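Local coordinates for protein putative short-chain dehydrogenase/reductase (Burkholderia xenovorans, PDB 5JY1) that binds NAD and probably acts as an oxidoreductase of the short-chain dehydrogenase/reductase family, perhaps as a 3-oxoacyl-[acyl-carrier-protein] reductase, at residues 133-138 and 183-188; 177-182 and 245-250. One frame throughout, in Å; residues are numbered along the deposited sequence. Where two conformers were deposited one is given.

Contact 1 of 2, residues 133-138 and 183-188; sequences AAFVPM and GRFNIT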
loop_
_atom_site.group_PDB
_atom_site.type_symbol
_atom_site.label_atom_id
_atom_site.label_comp_id
_atom_site.label_asym_id
_atom_site.label_seq_id
_atom_site.Cartn_x
_atom_site.Cartn_y
_atom_site.Cartn_z
ATOM N N ALA A 133 -8.470 -1.347 27.676
ATOM C CA ALA A 133 -9.544 -1.425 28.667
ATOM C C ALA A 133 -10.759 -2.168 28.119
ATOM O O ALA A 133 -11.326 -3.026 28.809
ATOM C CB ALA A 133 -9.943 -0.026 29.136
ATOM N N ALA A 134 -11.167 -1.854 26.882
ATOM C CA ALA A 134 -12.308 -2.534 26.273
ATOM C C ALA A 134 -12.007 -4.002 25.997
ATOM O O ALA A 134 -12.919 -4.837 25.991
ATOM C CB ALA A 134 -12.708 -1.818 24.979
ATOM N N PHE A 135 -10.733 -4.331 25.779
ATOM C CA PHE A 135 -10.314 -5.711 25.561
ATOM C C PHE A 135 -10.789 -6.655 26.659
ATOM O O PHE A 135 -11.089 -7.820 26.384
ATOM C CB PHE A 135 -8.786 -5.741 25.453
ATOM C CG PHE A 135 -8.191 -7.117 25.440
ATOM C CD1 PHE A 135 -8.212 -7.892 24.285
ATOM C CD2 PHE A 135 -7.541 -7.607 26.569
ATOM C CE1 PHE A 135 -7.628 -9.150 24.269
ATOM C CE2 PHE A 135 -6.960 -8.862 26.560
ATOM C CZ PHE A 135 -6.999 -9.633 25.424
ATOM N N VAL A 136 -10.855 -6.191 27.907
ATOM C CA VAL A 136 -11.160 -7.091 29.017
ATOM C C VAL A 136 -12.577 -7.647 28.861
ATOM O O VAL A 136 -12.736 -8.876 28.810
ATOM C CB VAL A 136 -10.947 -6.397 30.372
ATOM C CG1 VAL A 136 -11.372 -7.303 31.529
ATOM C CG2 VAL A 136 -9.479 -5.969 30.508
ATOM N N PRO A 137 -13.631 -6.826 28.771
ATOM C CA PRO A 137 -14.959 -7.422 28.546
ATOM C C PRO A 137 -15.104 -8.101 27.188
ATOM O O PRO A 137 -15.871 -9.068 27.082
ATOM C CB PRO A 137 -15.913 -6.228 28.688
ATOM C CG PRO A 137 -15.067 -5.038 28.370
ATOM C CD PRO A 137 -13.726 -5.363 28.951
ATOM N N MET A 138 -14.403 -7.625 26.150
ATOM C CA MET A 138 -14.500 -8.256 24.836
ATOM C C MET A 138 -13.899 -9.656 24.847
ATOM O O MET A 138 -14.485 -10.597 24.297
ATOM C CB MET A 138 -13.804 -7.396 23.774
ATOM C CG MET A 138 -14.499 -6.093 23.459
ATOM S SD MET A 138 -13.513 -5.149 22.281
ATOM C CE MET A 138 -14.523 -3.687 22.066
ATOM N N GLY A 183 -7.607 -11.507 17.164
ATOM C CA GLY A 183 -8.551 -12.293 16.388
ATOM C C GLY A 183 -8.864 -13.637 17.008
ATOM O O GLY A 183 -9.955 -14.167 16.795
ATOM N N ARG A 184 -7.946 -14.184 17.818
ATOM C CA ARG A 184 -8.208 -15.466 18.454
ATOM C C ARG A 184 -9.405 -15.401 19.392
ATOM O O ARG A 184 -9.971 -16.450 19.729
ATOM C CB ARG A 184 -6.958 -15.943 19.216
ATOM C CG ARG A 184 -6.622 -15.188 20.508
ATOM C CD ARG A 184 -5.320 -15.752 21.069
ATOM N NE ARG A 184 -4.959 -15.305 22.427
ATOM C CZ ARG A 184 -4.386 -14.135 22.703
ATOM N NH1 ARG A 184 -4.133 -13.261 21.741
ATOM N NH2 ARG A 184 -4.067 -13.822 23.956
ATOM N N PHE A 185 -9.791 -14.199 19.830
ATOM C CA PHE A 185 -10.963 -14.009 20.673
ATOM C C PHE A 185 -12.163 -13.477 19.900
ATOM O O PHE A 185 -13.109 -12.993 20.525
ATOM C CB PHE A 185 -10.653 -13.042 21.817
ATOM C CG PHE A 185 -9.556 -13.501 22.745
ATOM C CD1 PHE A 185 -9.633 -14.725 23.392
ATOM C CD2 PHE A 185 -8.465 -12.683 22.989
ATOM C CE1 PHE A 185 -8.625 -15.137 24.274
ATOM C CE2 PHE A 185 -7.453 -13.082 23.879
ATOM C CZ PHE A 185 -7.537 -14.311 24.514
ATOM N N ASN A 186 -12.126 -13.511 18.562
ATOM C CA ASN A 186 -13.185 -12.927 17.732
ATOM C C ASN A 186 -13.333 -11.429 18.006
ATOM O O ASN A 186 -14.438 -10.883 18.017
ATOM C CB ASN A 186 -14.521 -13.656 17.921
ATOM C CG ASN A 186 -15.566 -13.216 16.917
ATOM O OD1 ASN A 186 -15.235 -12.833 15.789
ATOM N ND2 ASN A 186 -16.834 -13.238 17.326
ATOM N N ILE A 187 -12.204 -10.763 18.247
ATOM C CA ILE A 187 -12.132 -9.305 18.314
ATOM C C ILE A 187 -11.467 -8.814 17.034
ATOM O O ILE A 187 -10.290 -9.110 16.788
ATOM C CB ILE A 187 -11.345 -8.822 19.542
ATOM C CG1 ILE A 187 -11.968 -9.343 20.846
ATOM C CG2 ILE A 187 -11.276 -7.306 19.532
ATOM C CD1 ILE A 187 -11.081 -9.095 22.099
ATOM N N THR A 188 -12.196 -8.058 16.223
ATOM C CA THR A 188 -11.599 -7.474 15.029
ATOM C C THR A 188 -11.232 -6.016 15.277
ATOM O O THR A 188 -11.806 -5.343 16.139
ATOM C CB THR A 188 -12.534 -7.560 13.830
ATOM O OG1 THR A 188 -13.689 -6.755 14.077
ATOM C CG2 THR A 188 -12.956 -9.010 13.571
#

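Contact 2 of 2, residues 177-182 and 245-250; sequences SAASEW and FVTGET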
loop_
_atom_site.group_PDB
_atom_site.type_symbol
_atom_site.label_atom_id
_atom_site.label_comp_id
_atom_site.label_asym_id
_atom_site.label_seq_id
_atom_site.Cartn_x
_atom_site.Cartn_y
_atom_site.Cartn_z
ATOM N N SER A 177 -1.502 -4.484 14.823
ATOM C CA SER A 177 -0.990 -5.347 15.882
ATOM C C SER A 177 -2.126 -6.019 16.630
ATOM O O SER A 177 -2.094 -7.226 16.895
ATOM C CB SER A 177 -0.141 -4.537 16.870
ATOM O OG SER A 177 0.919 -3.851 16.232
ATOM N N ALA A 178 -3.134 -5.240 17.005
ATOM C CA ALA A 178 -4.239 -5.810 17.765
ATOM C C ALA A 178 -5.091 -6.723 16.888
ATOM O O ALA A 178 -5.588 -7.750 17.357
ATOM C CB ALA A 178 -5.092 -4.700 18.354
ATOM N N ALA A 179 -5.263 -6.374 15.612
ATOM C CA ALA A 179 -5.976 -7.279 14.716
ATOM C C ALA A 179 -5.278 -8.628 14.639
ATOM O O ALA A 179 -5.922 -9.679 14.736
ATOM C CB ALA A 179 -6.087 -6.662 13.321
ATOM N N SER A 180 -3.948 -8.608 14.532
ATOM C CA SER A 180 -3.181 -9.843 14.430
ATOM C C SER A 180 -3.358 -10.715 15.668
ATOM O O SER A 180 -3.589 -11.925 15.561
ATOM C CB SER A 180 -1.708 -9.489 14.218
ATOM O OG SER A 180 -0.869 -10.623 14.283
ATOM N N GLU A 181 -3.234 -10.113 16.857
ATOM C CA GLU A 181 -3.214 -10.903 18.086
ATOM C C GLU A 181 -4.598 -11.228 18.636
ATOM O O GLU A 181 -4.789 -12.305 19.221
ATOM C CB GLU A 181 -2.413 -10.173 19.173
ATOM C CG GLU A 181 -0.961 -9.888 18.811
ATOM C CD GLU A 181 -0.129 -9.525 20.047
ATOM O OE1 GLU A 181 1.005 -9.016 19.882
ATOM O OE2 GLU A 181 -0.621 -9.758 21.175
ATOM N N TRP A 182 -5.559 -10.315 18.516
ATOM C CA TRP A 182 -6.819 -10.460 19.236
ATOM C C TRP A 182 -7.897 -11.161 18.418
ATOM O O TRP A 182 -8.975 -11.448 18.956
ATOM C CB TRP A 182 -7.301 -9.087 19.712
ATOM C CG TRP A 182 -6.426 -8.501 20.828
ATOM C CD1 TRP A 182 -5.402 -9.128 21.503
ATOM C CD2 TRP A 182 -6.531 -7.193 21.392
ATOM N NE1 TRP A 182 -4.869 -8.281 22.460
ATOM C CE2 TRP A 182 -5.537 -7.084 22.402
ATOM C CE3 TRP A 182 -7.363 -6.097 21.142
ATOM C CZ2 TRP A 182 -5.363 -5.921 23.155
ATOM C CZ3 TRP A 182 -7.191 -4.944 21.885
ATOM C CH2 TRP A 182 -6.199 -4.865 22.889
ATOM N N PHE A 245 -15.448 -11.225 9.016
ATOM C CA PHE A 245 -14.270 -11.846 8.416
ATOM C C PHE A 245 -13.261 -10.809 7.921
ATOM O O PHE A 245 -12.369 -11.144 7.133
ATOM C CB PHE A 245 -14.693 -12.788 7.279
ATOM C CG PHE A 245 -13.737 -13.952 7.038
ATOM C CD1 PHE A 245 -13.286 -14.745 8.092
ATOM C CD2 PHE A 245 -13.333 -14.278 5.741
ATOM C CE1 PHE A 245 -12.427 -15.825 7.859
ATOM C CE2 PHE A 245 -12.470 -15.356 5.500
ATOM C CZ PHE A 245 -12.016 -16.127 6.556
ATOM N N VAL A 246 -13.366 -9.566 8.401
ATOM C CA VAL A 246 -12.488 -8.457 8.019
ATOM C C VAL A 246 -11.761 -7.967 9.269
ATOM O O VAL A 246 -12.404 -7.533 10.227
ATOM C CB VAL A 246 -13.285 -7.299 7.394
ATOM C CG1 VAL A 246 -12.338 -6.176 6.922
ATOM C CG2 VAL A 246 -14.159 -7.784 6.247
ATOM N N THR A 247 -10.429 -7.987 9.250
ATOM C CA THR A 247 -9.694 -7.432 10.376
ATOM C C THR A 247 -8.327 -6.948 9.904
ATOM O O THR A 247 -7.767 -7.477 8.940
ATOM C CB THR A 247 -9.568 -8.454 11.516
ATOM O OG1 THR A 247 -9.148 -7.779 12.709
ATOM C CG2 THR A 247 -8.548 -9.553 11.181
ATOM N N GLY A 248 -7.816 -5.915 10.575
ATOM C CA GLY A 248 -6.518 -5.346 10.248
ATOM C C GLY A 248 -6.510 -4.461 9.026
ATOM O O GLY A 248 -5.428 -4.145 8.516
ATOM N N GLU A 249 -7.678 -4.037 8.550
ATOM C CA GLU A 249 -7.767 -3.289 7.308
ATOM C C GLU A 249 -7.852 -1.792 7.560
ATOM O O GLU A 249 -8.220 -1.336 8.643
ATOM C CB GLU A 249 -8.993 -3.740 6.507
ATOM C CG GLU A 249 -8.789 -5.065 5.781
ATOM C CD GLU A 249 -7.793 -4.930 4.642
ATOM O OE1 GLU A 249 -8.221 -4.686 3.497
ATOM O OE2 GLU A 249 -6.574 -5.039 4.890
ATOM N N THR A 250 -7.485 -1.032 6.530
ATOM C CA THR A 250 -7.694 0.405 6.465
ATOM C C THR A 250 -8.684 0.674 5.339
ATOM O O THR A 250 -8.570 0.080 4.266
ATOM C CB THR A 250 -6.377 1.145 6.193
ATOM O OG1 THR A 250 -5.703 0.531 5.076
ATOM C CG2 THR A 250 -5.477 1.107 7.415
HETATM O O HOH W 1 -8.666 -9.549 14.605
#

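Contact 1 of 2, residues 133-138 and 183-188
I187 drives its terminal methyl into the angle between M138 and F135 of helix 113-141, and here the packing is tightest. I187 CD1 lies 3.6 Å from M138 CB and 3.8 Å from F135 CD1, so one methyl bridges two helix residues three positions apart. Its other branch is looser, with I187 CG2 4.1 Å from M138 SD. The M138 chain runs extended beyond CG (chi2 176°) and crosses the I187 chain at about a right angle. It meets I187 chiefly through CB, and the M138 side chain also packs on L95 and I146, on two strands of the central sheet.

The second part of the contact is aromatic. F135 holds its ring trans to the main-chain nitrogen (chi1 171°), beside the carbonyl carbon, which brings F135 CZ to 3.8 Å from F185 CE2, with that atom close to the plane of the F135 ring, off its rim. The centroids are 5.9 Å apart and the planes meet at 61°, an oblique pair. R184 folds back so that its CG stands over one face of the F185 ring, and its NH2 forms a salt bridge with E109 of the second subunit, a residue that also packs on F135.

Burial falls off away from this apolar core: V136 points off the helix into an exposed position, and N186, in the turn, is partly exposed. The arrangement belongs to the Rossmann-type fold of short-chain dehydrogenases, in which a helix linking parallel strands, here 94-97 and 144-149, packs beside the entrance to strand 187-194.

Contact 2 of 2, residues 177-182 and 245-250
A179 and G248 bring their backbones to 4.9 Å between CA atoms, where the last turns of helix 162-182 meet an irregular loop with G248 at phi 77° and psi 15°. The approach rests on the small A179 side chain, which points at the loop: A179 CB is 3.3 Å from G248 N. The backbone of G248 takes a positive phi, a conformation that is easy for glycine, and passes close to the methyl.

This loop leads from helix 227-239 into strand 250-253, the last in the parallel sheet order 3-2-1-4-5-6-7 of the short-chain dehydrogenase Rossmann fold, and the contact seats it on the helix preceding strand 187-194.

A chi1 of -166° sets T247 OG1 beside the carbonyl carbon, within 3.3 Å of A179 CB, and the hydroxyl is gripped twice. It accepts a hydrogen bond from V189 N of strand 187-194 and donates to a water 2.6 Å from T247 OG1. That water in turn donates to A179 O at 2.8 Å, so the polar link between helix and loop is indirect. On the loop's backbone, T247 O is hydrogen-bonded to H258 NE2 of the third subunit.

Contacts 1 and 2 are neighbours, their centres about 11 Å apart, and their segments alternate along the chain: helix 162-182 ends in contact 2 and runs directly into 183-188 of contact 1. They touch at several points. F135 CD1 comes to 3.4 Å from W182 CE2, where the two rings stack; I187 CB lies 3.6 Å from W182 O; and T188 CA lies 3.4 Å from T247 OG1. Both lie away from the NAD site. The shared elements nevertheless reach it, since Y164 and K168, which bind NAD, stand near the start of helix 162-182, and A196 and A199 follow strand 187-194. Both contacts also adjoin the second and third subunits.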